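Local structure of isoform A of Peptidoglycan-recognition protein LB (Drosophila melanogaster, 7NSZ) at residues P39-H44 and V111-I116; W75-F80 and T92-N97; G153-R158 and R166-I171. The protein hydrolyses the amide link between N-acetylmuramoyl and L-amino acid residues of bacterial peptidoglycan with a zinc ion, probably scavenging biologically active fragments. The protein carries 1 engineered substitution. All blocks are in the same frame, centred on the assembly; numbering follows the deposited sequence.

Interaction 1. Residues P39-H44 and V111-I116. With ZN (zinc ion), chain B.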
loop_
_atom_site.group_PDB
_atom_site.type_symbol
_atom_site.label_atom_id
_atom_site.label_comp_id
_atom_site.label_asym_id
_atom_site.label_seq_id
_atom_site.Cartn_x
_atom_site.Cartn_y
_atom_site.Cartn_z
ATOM N N PRO A 39 -13.991 1.147 -0.970
ATOM C CA PRO A 39 -14.384 0.378 -2.134
ATOM C C PRO A 39 -13.223 -0.012 -3.039
ATOM O O PRO A 39 -13.460 -0.817 -3.906
ATOM C CB PRO A 39 -15.366 1.330 -2.844
ATOM C CG PRO A 39 -14.909 2.681 -2.455
ATOM C CD PRO A 39 -14.478 2.540 -1.011
ATOM N N TYR A 40 -12.009 0.544 -2.823
ATOM C CA TYR A 40 -10.822 0.215 -3.634
ATOM C C TYR A 40 -9.625 -0.139 -2.772
ATOM O O TYR A 40 -9.426 0.385 -1.652
ATOM C CB TYR A 40 -10.415 1.393 -4.506
ATOM C CG TYR A 40 -11.472 1.774 -5.511
ATOM C CD1 TYR A 40 -12.423 2.727 -5.203
ATOM C CD2 TYR A 40 -11.578 1.090 -6.719
ATOM C CE1 TYR A 40 -13.417 3.067 -6.113
ATOM C CE2 TYR A 40 -12.566 1.418 -7.635
ATOM C CZ TYR A 40 -13.474 2.391 -7.324
ATOM O OH TYR A 40 -14.414 2.664 -8.293
ATOM N N VAL A 41 -8.816 -1.009 -3.346
ATOM C CA VAL A 41 -7.455 -1.326 -2.863
ATOM C C VAL A 41 -6.522 -0.993 -4.010
ATOM O O VAL A 41 -6.719 -1.528 -5.122
ATOM C CB VAL A 41 -7.308 -2.779 -2.410
ATOM C CG1 VAL A 41 -5.882 -3.096 -2.036
ATOM C CG2 VAL A 41 -8.263 -3.129 -1.301
ATOM N N ILE A 42 -5.546 -0.132 -3.756
ATOM C CA ILE A 42 -4.562 0.270 -4.798
ATOM C C ILE A 42 -3.212 -0.261 -4.390
ATOM O O ILE A 42 -2.704 0.026 -3.288
ATOM C CB ILE A 42 -4.465 1.780 -4.996
ATOM C CG1 ILE A 42 -5.814 2.468 -5.010
ATOM C CG2 ILE A 42 -3.613 2.132 -6.188
ATOM C CD1 ILE A 42 -6.702 2.050 -6.084
ATOM N N ILE A 43 -2.578 -0.996 -5.281
ATOM C CA ILE A 43 -1.242 -1.578 -5.059
ATOM C C ILE A 43 -0.156 -0.724 -5.670
ATOM O O ILE A 43 -0.298 -0.252 -6.818
ATOM C CB ILE A 43 -1.159 -3.022 -5.615
ATOM C CG1 ILE A 43 -2.256 -3.913 -5.048
ATOM C CG2 ILE A 43 0.205 -3.602 -5.415
ATOM C CD1 ILE A 43 -2.260 -4.049 -3.548
ATOM N N HIS A 44 0.907 -0.537 -4.925
ATOM C CA HIS A 44 2.119 0.228 -5.277
ATOM C C HIS A 44 3.356 -0.599 -5.056
ATOM O O HIS A 44 3.351 -1.545 -4.222
ATOM C CB HIS A 44 2.207 1.527 -4.417
ATOM C CG HIS A 44 0.988 2.363 -4.462
ATOM N ND1 HIS A 44 0.933 3.433 -5.353
ATOM C CD2 HIS A 44 -0.143 2.427 -3.754
ATOM C CE1 HIS A 44 -0.172 4.078 -5.193
ATOM N NE2 HIS A 44 -0.902 3.497 -4.218
ATOM N N VAL A 111 -7.609 1.725 0.229
ATOM C CA VAL A 111 -6.441 1.308 0.998
ATOM C C VAL A 111 -5.311 1.271 0.003
ATOM O O VAL A 111 -5.330 0.462 -0.935
ATOM C CB VAL A 111 -6.667 -0.032 1.703
ATOM C CG1 VAL A 111 -5.476 -0.436 2.523
ATOM C CG2 VAL A 111 -7.927 -0.008 2.500
ATOM N N GLY A 112 -4.300 2.093 0.234
ATOM C CA GLY A 112 -3.071 2.116 -0.563
ATOM C C GLY A 112 -1.987 1.266 0.073
ATOM O O GLY A 112 -1.524 1.635 1.163
ATOM N N ILE A 113 -1.535 0.208 -0.596
ATOM C CA ILE A 113 -0.595 -0.764 -0.018
ATOM C C ILE A 113 0.676 -0.718 -0.829
ATOM O O ILE A 113 0.571 -0.931 -2.060
ATOM C CB ILE A 113 -1.181 -2.193 -0.015
ATOM C CG1 ILE A 113 -2.510 -2.264 0.737
ATOM C CG2 ILE A 113 -0.170 -3.198 0.537
ATOM C CD1 ILE A 113 -3.265 -3.612 0.539
ATOM N N VAL A 114 1.798 -0.389 -0.233
ATOM C CA VAL A 114 3.096 -0.394 -0.946
ATOM C C VAL A 114 3.844 -1.673 -0.582
ATOM O O VAL A 114 4.069 -2.014 0.575
ATOM C CB VAL A 114 3.916 0.874 -0.653
ATOM C CG1 VAL A 114 4.332 1.021 0.800
ATOM C CG2 VAL A 114 5.133 0.929 -1.562
ATOM N N LEU A 115 4.293 -2.388 -1.610
ATOM C CA LEU A 115 5.224 -3.505 -1.458
ATOM C C LEU A 115 6.625 -2.932 -1.607
ATOM O O LEU A 115 6.976 -2.456 -2.687
ATOM C CB LEU A 115 4.952 -4.641 -2.451
ATOM C CG LEU A 115 3.872 -5.624 -2.015
ATOM C CD1 LEU A 115 2.486 -5.074 -2.086
ATOM C CD2 LEU A 115 3.958 -6.915 -2.872
ATOM N N ILE A 116 7.377 -2.843 -0.531
ATOM C CA ILE A 116 8.694 -2.173 -0.540
ATOM C C ILE A 116 9.600 -2.917 -1.534
ATOM O O ILE A 116 9.684 -4.164 -1.526
ATOM C CB ILE A 116 9.308 -2.117 0.873
ATOM C CG1 ILE A 116 8.421 -1.271 1.789
ATOM C CG2 ILE A 116 10.732 -1.596 0.863
ATOM C CD1 ILE A 116 8.670 -1.479 3.262
HETATM ZN ZN ZN B . 2.351 3.944 -6.773
#
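Strands Y40-H44 and V111-L115 run parallel, their axes 4.7 Å apart and turned by 21°; V111 N to Y40 O opens the ladder, and I42 and H44 carry it on, each bonding through N and O to residues on both sides of its partner. At its centre I113 N meets I42 O at 2.9 Å, and at the end L115 N bonds to H44 O at the same distance. V41, I43, V111 and I113 send their side chains to the face covered by helix 126-142. There V41 crosses I113 obliquely, CG1 touching I113 CD1 at 3.7 Å, while I43 lies alongside I113 with CD1 4.1 Å from I113 CB. The other face holds I42, H44 and V114. H44 sits opposite V114, its CB 4.1 Å from V114 CG2, and I113 O lies in the plane of the imidazole at its edge, 3.8 Å from CD2. With CG anti to the carbonyl carbon (chi1 -53°) and the ring turned by chi2 of -96°, ND1 is brought to the zinc ion at 2.1 Å. H154 and C162 supply the other protein ligands, and the ring of F80 packs against H44. On the far side of the ring NE2 is hydrogen-bonded to H102 ND1, a second-shell contact that fixes the imidazole's rotation. Held by main-chain bonds at N and O, by zinc at ND1 and by H102 at NE2, H44 presents a metal ligand from the C-terminal end of a buried strand, an arrangement consistent with a rigid zinc site in this amidase.

Interaction 2. Residues W75-F80 and T92-N97. Engineered in segment 75-80: F80 (natural residue Tyr).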
loop_
_atom_site.group_PDB
_atom_site.type_symbol
_atom_site.label_atom_id
_atom_site.label_comp_id
_atom_site.label_asym_id
_atom_site.label_seq_id
_atom_site.Cartn_x
_atom_site.Cartn_y
_atom_site.Cartn_z
ATOM N N TRP A 75 4.329 16.557 2.610
ATOM C CA TRP A 75 3.063 15.837 2.887
ATOM C C TRP A 75 2.839 15.688 4.382
ATOM O O TRP A 75 3.796 15.792 5.153
ATOM C CB TRP A 75 3.113 14.449 2.237
ATOM C CG TRP A 75 3.158 14.436 0.755
ATOM C CD1 TRP A 75 3.220 15.492 -0.098
ATOM C CD2 TRP A 75 3.211 13.256 -0.059
ATOM N NE1 TRP A 75 3.234 15.057 -1.402
ATOM C CE2 TRP A 75 3.279 13.696 -1.389
ATOM C CE3 TRP A 75 3.215 11.885 0.258
ATOM C CZ2 TRP A 75 3.366 12.795 -2.440
ATOM C CZ3 TRP A 75 3.304 10.999 -0.784
ATOM C CH2 TRP A 75 3.355 11.448 -2.111
ATOM N N ASN A 76 1.619 15.376 4.774
ATOM C CA ASN A 76 1.274 15.267 6.202
ATOM C C ASN A 76 1.897 14.027 6.836
ATOM O O ASN A 76 1.996 13.947 8.062
ATOM C CB ASN A 76 -0.231 15.187 6.423
ATOM C CG ASN A 76 -0.931 16.491 6.116
ATOM O OD1 ASN A 76 -2.147 16.500 5.868
ATOM N ND2 ASN A 76 -0.193 17.592 6.128
ATOM N N ASP A 77 2.174 13.005 6.038
ATOM C CA ASP A 77 2.576 11.655 6.489
ATOM C C ASP A 77 3.100 10.879 5.294
ATOM O O ASP A 77 2.934 11.311 4.150
ATOM C CB ASP A 77 1.428 10.908 7.153
ATOM C CG ASP A 77 1.807 9.762 8.063
ATOM O OD1 ASP A 77 3.043 9.642 8.365
ATOM O OD2 ASP A 77 0.876 9.063 8.500
ATOM N N ILE A 78 3.722 9.747 5.571
ATOM C CA ILE A 78 3.886 8.712 4.528
ATOM C C ILE A 78 2.581 8.592 3.740
ATOM O O ILE A 78 1.505 8.616 4.316
ATOM C CB ILE A 78 4.289 7.358 5.132
ATOM C CG1 ILE A 78 4.806 6.438 4.026
ATOM C CG2 ILE A 78 3.223 6.745 6.002
ATOM C CD1 ILE A 78 5.432 5.162 4.536
ATOM N N GLY A 79 2.665 8.549 2.418
ATOM C CA GLY A 79 1.418 8.625 1.611
ATOM C C GLY A 79 0.559 7.352 1.615
ATOM O O GLY A 79 -0.599 7.442 1.262
ATOM N N PHE A 80 1.127 6.224 1.978
ATOM C CA PHE A 80 0.476 4.904 1.879
ATOM C C PHE A 80 -0.303 4.569 3.145
ATOM O O PHE A 80 0.072 4.965 4.284
ATOM C CB PHE A 80 1.550 3.847 1.614
ATOM C CG PHE A 80 2.371 4.139 0.392
ATOM C CD1 PHE A 80 1.790 4.092 -0.881
ATOM C CD2 PHE A 80 3.718 4.424 0.476
ATOM C CE1 PHE A 80 2.533 4.354 -2.026
ATOM C CE2 PHE A 80 4.457 4.665 -0.660
ATOM C CZ PHE A 80 3.851 4.671 -1.918
ATOM N N THR A 92 1.988 -0.462 9.552
ATOM C CA THR A 92 0.922 0.534 9.533
ATOM C C THR A 92 1.507 1.829 9.016
ATOM O O THR A 92 2.470 2.374 9.587
ATOM C CB THR A 92 0.293 0.748 10.902
ATOM O OG1 THR A 92 -0.198 -0.533 11.329
ATOM C CG2 THR A 92 -0.854 1.739 10.863
ATOM N N GLY A 93 0.910 2.386 7.954
ATOM C CA GLY A 93 1.156 3.744 7.460
ATOM C C GLY A 93 0.079 4.676 7.986
ATOM O O GLY A 93 -0.111 4.757 9.212
ATOM N N ARG A 94 -0.678 5.300 7.109
ATOM C CA ARG A 94 -1.835 6.098 7.580
ATOM C C ARG A 94 -2.904 5.214 8.177
ATOM O O ARG A 94 -3.708 5.727 8.983
ATOM C CB ARG A 94 -2.402 6.922 6.439
ATOM C CG ARG A 94 -1.401 7.899 5.873
ATOM C CD ARG A 94 -1.995 9.034 5.080
ATOM N NE ARG A 94 -0.981 9.800 4.402
ATOM C CZ ARG A 94 -1.132 11.009 3.904
ATOM N NH1 ARG A 94 -2.359 11.509 3.786
ATOM N NH2 ARG A 94 -0.077 11.647 3.474
ATOM N N GLY A 95 -3.011 3.960 7.750
ATOM C CA GLY A 95 -4.021 3.051 8.313
ATOM C C GLY A 95 -5.341 3.143 7.600
ATOM O O GLY A 95 -5.500 3.836 6.594
ATOM N N PHE A 96 -6.279 2.346 8.079
ATOM C CA PHE A 96 -7.621 2.269 7.477
ATOM C C PHE A 96 -8.436 3.538 7.736
ATOM O O PHE A 96 -8.322 4.137 8.802
ATOM C CB PHE A 96 -8.382 1.070 8.021
ATOM C CG PHE A 96 -7.801 -0.266 7.640
ATOM C CD1 PHE A 96 -7.339 -1.144 8.588
ATOM C CD2 PHE A 96 -7.884 -0.668 6.335
ATOM C CE1 PHE A 96 -6.877 -2.393 8.197
ATOM C CE2 PHE A 96 -7.431 -1.922 5.929
ATOM C CZ PHE A 96 -6.919 -2.778 6.874
ATOM N N ASN A 97 -9.188 3.973 6.749
ATOM C CA ASN A 97 -10.172 5.078 6.836
ATOM C C ASN A 97 -9.463 6.397 7.088
ATOM O O ASN A 97 -10.111 7.344 7.563
ATOM C CB ASN A 97 -11.243 4.797 7.895
ATOM C CG ASN A 97 -12.266 3.819 7.382
ATOM O OD1 ASN A 97 -12.046 2.627 7.443
ATOM N ND2 ASN A 97 -13.340 4.341 6.801
#
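R94 lies extended along the loop D77-F80: its side chain donates to the carbonyls of D77 and I78, and its backbone N to that of F80. NE meets I78 O at 2.8 Å, almost straight (174°) and in the guanidinium plane. NH2 reaches D77 O at 3.1 Å, also near that plane, but approaches from above the carbonyl plane of D77. Closer to the main chain, R94 N bonds to F80 O at 2.9 Å, in the carbonyl plane. The side chains of D77 and R94 run antiparallel alongside each other: OD2 rests 3.7 Å from R94 CG, and no N-H of the guanidinium points at it. That carboxylate is instead bound by R20 in a salt bridge and by Q66, whereas R94 NH1 turns to I99 O. Beside the arginine, I78 CG2 packs on G93 CA at 3.9 Å; a side chain on G93 would run into F80 O. Helix 55-72 backs the loop through M62, M65 and H69 against I78. F80 is an engineered replacement of the natural tyrosine, a position inferred to be essential for coordinating zinc-bound water; its ring packs against H44 and V114 and alone comes near the zinc site. Through main-chain carbonyls, R94 pins the loop before strand 82-84 to the loop after strand 90-92 within the amidase domain.

Interaction 3. Residues G153-R158 and R166-I171; sequences GHRQVR and RLFAEI. With ZN (zinc ion), chain B.
An aromatic ring from helix 165-171 is packed beneath the loop that carries a zinc ligand: F168 meets R155 over one face and Q156 and G153 at its edge, at the end of strand 149-153 and in the loop that follows. No hydrogen bond joins the two segments. Over the face of the ring lies a CH-pi contact, R155 CD standing 3.6 Å from the centroid of the F168 ring and only 8° off its normal. The chain of R155 bends at chi3, which lays the guanidinium at 23° to the ring, with F168 CB over one of its faces. The polar end of R155 is held by E161 O, bonded to NH2. Q156 meets the ring at its edge, its amide at 78° to the aromatic plane, and OE1 touches F168 CE1 at 3.4 Å. That same oxygen accepts G153 N at 2.8 Å, in the carbonyl plane, so the amide closes the turn from within, while NE2 bonds to T178 O. I171 adds its CD1, 3.7 Å from G153 N. G153 has no side chain, and a CB here would collide with F168 CD1, so the ring can lie close to the backbone. An alanine in place of F168 would take the ring from under R155 CD and the edge from beside Q156, and would probably leave a gap beneath the loop and the arginine freer to turn. Next to G153, the H154 ring leads away from the helix and binds the zinc ion through ND1 at 2.1 Å. The helix thus lies beneath the loop leading out of the edge strand 149-153, which pairs with strand 38-45, where H154 N bonds to I43 O.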
loop_
_atom_site.group_PDB
_atom_site.type_symbol
_atom_site.label_atom_id
_atom_site.label_comp_id
_atom_site.label_asym_id
_atom_site.label_seq_id
_atom_site.Cartn_x
_atom_site.Cartn_y
_atom_site.Cartn_z
ATOM N N GLY A 153 -3.842 -1.483 -9.711
ATOM C CA GLY A 153 -2.508 -0.927 -9.571
ATOM C C GLY A 153 -2.552 0.567 -9.813
ATOM O O GLY A 153 -3.419 1.087 -10.521
ATOM N N HIS A 154 -1.605 1.265 -9.230
ATOM C CA HIS A 154 -1.477 2.724 -9.420
ATOM C C HIS A 154 -1.500 3.138 -10.890
ATOM O O HIS A 154 -2.180 4.106 -11.200
ATOM C CB HIS A 154 -0.217 3.157 -8.712
ATOM C CG HIS A 154 -0.005 4.624 -8.536
ATOM N ND1 HIS A 154 1.112 5.119 -7.938
ATOM C CD2 HIS A 154 -0.663 5.704 -8.995
ATOM C CE1 HIS A 154 1.093 6.436 -7.989
ATOM N NE2 HIS A 154 0.011 6.828 -8.577
ATOM N N ARG A 155 -0.842 2.360 -11.745
ATOM C CA ARG A 155 -0.728 2.701 -13.190
ATOM C C ARG A 155 -2.118 2.745 -13.820
ATOM O O ARG A 155 -2.191 3.300 -14.939
ATOM C CB ARG A 155 0.167 1.685 -13.883
ATOM C CG ARG A 155 -0.328 0.258 -13.819
ATOM C CD ARG A 155 0.325 -0.673 -14.842
ATOM N NE ARG A 155 1.754 -0.727 -14.605
ATOM C CZ ARG A 155 2.628 -1.339 -15.403
ATOM N NH1 ARG A 155 2.168 -2.041 -16.426
ATOM N NH2 ARG A 155 3.913 -1.300 -15.167
ATOM N N GLN A 156 -3.176 2.172 -13.286
ATOM C CA GLN A 156 -4.517 2.220 -13.883
ATOM C C GLN A 156 -5.201 3.550 -13.645
ATOM O O GLN A 156 -6.213 3.800 -14.336
ATOM C CB GLN A 156 -5.333 1.057 -13.338
ATOM C CG GLN A 156 -4.779 -0.269 -13.816
ATOM C CD GLN A 156 -5.528 -1.413 -13.205
ATOM O OE1 GLN A 156 -5.252 -1.878 -12.087
ATOM N NE2 GLN A 156 -6.540 -1.924 -13.877
ATOM N N VAL A 157 -4.681 4.403 -12.755
ATOM C CA VAL A 157 -5.403 5.669 -12.430
ATOM C C VAL A 157 -4.508 6.896 -12.675
ATOM O O VAL A 157 -5.045 7.996 -12.473
ATOM C CB VAL A 157 -5.993 5.593 -11.004
ATOM C CG1 VAL A 157 -6.799 4.299 -10.845
ATOM C CG2 VAL A 157 -4.952 5.656 -9.899
ATOM N N ARG A 158 -3.234 6.697 -12.991
ATOM C CA ARG A 158 -2.323 7.836 -13.236
ATOM C C ARG A 158 -1.246 7.383 -14.170
ATOM O O ARG A 158 -0.999 6.185 -14.377
ATOM C CB ARG A 158 -1.654 8.332 -11.951
ATOM C CG ARG A 158 -2.580 9.124 -11.051
ATOM C CD ARG A 158 -3.039 10.407 -11.670
ATOM N NE ARG A 158 -1.951 11.206 -12.200
ATOM C CZ ARG A 158 -2.121 12.203 -13.052
ATOM N NH1 ARG A 158 -3.349 12.553 -13.413
ATOM N NH2 ARG A 158 -1.048 12.806 -13.533
ATOM N N ARG A 166 6.091 -6.461 -13.515
ATOM C CA ARG A 166 5.999 -7.841 -12.997
ATOM C C ARG A 166 4.949 -7.922 -11.876
ATOM O O ARG A 166 4.128 -8.884 -11.872
ATOM C CB ARG A 166 7.361 -8.353 -12.534
ATOM C CG ARG A 166 7.387 -9.833 -12.164
ATOM C CD ARG A 166 7.043 -10.760 -13.317
ATOM N NE ARG A 166 6.773 -12.121 -12.918
ATOM C CZ ARG A 166 5.567 -12.582 -12.577
ATOM N NH1 ARG A 166 4.555 -11.725 -12.493
ATOM N NH2 ARG A 166 5.386 -13.877 -12.290
ATOM N N LEU A 167 4.985 -7.001 -10.906
ATOM C CA LEU A 167 3.980 -7.042 -9.812
ATOM C C LEU A 167 2.604 -6.686 -10.372
ATOM O O LEU A 167 1.629 -7.257 -9.926
ATOM C CB LEU A 167 4.446 -6.081 -8.721
ATOM C CG LEU A 167 3.472 -5.916 -7.557
ATOM C CD1 LEU A 167 3.031 -7.227 -6.925
ATOM C CD2 LEU A 167 4.097 -4.976 -6.518
ATOM N N PHE A 168 2.530 -5.838 -11.398
ATOM C CA PHE A 168 1.238 -5.564 -12.041
ATOM C C PHE A 168 0.651 -6.886 -12.605
ATOM O O PHE A 168 -0.531 -7.177 -12.472
ATOM C CB PHE A 168 1.337 -4.482 -13.113
ATOM C CG PHE A 168 -0.052 -4.099 -13.563
ATOM C CD1 PHE A 168 -0.907 -3.415 -12.725
ATOM C CD2 PHE A 168 -0.493 -4.343 -14.863
ATOM C CE1 PHE A 168 -2.188 -3.075 -13.103
ATOM C CE2 PHE A 168 -1.775 -3.986 -15.236
ATOM C CZ PHE A 168 -2.614 -3.327 -14.388
ATOM N N ALA A 169 1.485 -7.654 -13.321
ATOM C CA ALA A 169 1.004 -8.929 -13.900
ATOM C C ALA A 169 0.568 -9.864 -12.781
ATOM O O ALA A 169 -0.451 -10.583 -12.924
ATOM C CB ALA A 169 2.083 -9.542 -14.768
ATOM N N GLU A 170 1.273 -9.891 -11.662
ATOM C CA GLU A 170 0.894 -10.722 -10.519
ATOM C C GLU A 170 -0.484 -10.293 -10.006
ATOM O O GLU A 170 -1.337 -11.153 -9.773
ATOM C CB GLU A 170 1.976 -10.598 -9.440
ATOM C CG GLU A 170 1.623 -11.228 -8.095
ATOM C CD GLU A 170 1.364 -12.716 -8.046
ATOM O OE1 GLU A 170 1.972 -13.454 -8.887
ATOM O OE2 GLU A 170 0.648 -13.164 -7.128
ATOM N N ILE A 171 -0.672 -9.003 -9.686
ATOM C CA ILE A 171 -1.945 -8.602 -9.041
ATOM C C ILE A 171 -3.098 -8.770 -10.017
ATOM O O ILE A 171 -4.249 -8.896 -9.612
ATOM C CB ILE A 171 -1.935 -7.168 -8.439
ATOM C CG1 ILE A 171 -1.879 -6.072 -9.507
ATOM C CG2 ILE A 171 -0.795 -7.074 -7.435
ATOM C CD1 ILE A 171 -2.005 -4.645 -8.934
HETATM ZN ZN ZN B . 2.351 3.944 -6.773
#

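How the interactions relate
Following the chain, 39-44 comes first and is closed by 111-116, so interaction 1 encloses a long loop of 66 residues that includes helix 55-72. Interaction 2 lies wholly within this loop: 75-80 follows the helix and 92-97 follows strand 90-92, closing a smaller loop round the hairpin of strands 82-84 and 90-92. Interaction 3 comes later, in series, joining the end of strand 149-153 to helix 165-171. Interactions 1 and 2 touch where F80 packs on V114 and H44; interactions 1 and 3 share the zinc ion, and I43 meets I171. Interactions 2 and 3 do not touch and lie on opposite sides of the chain's centre.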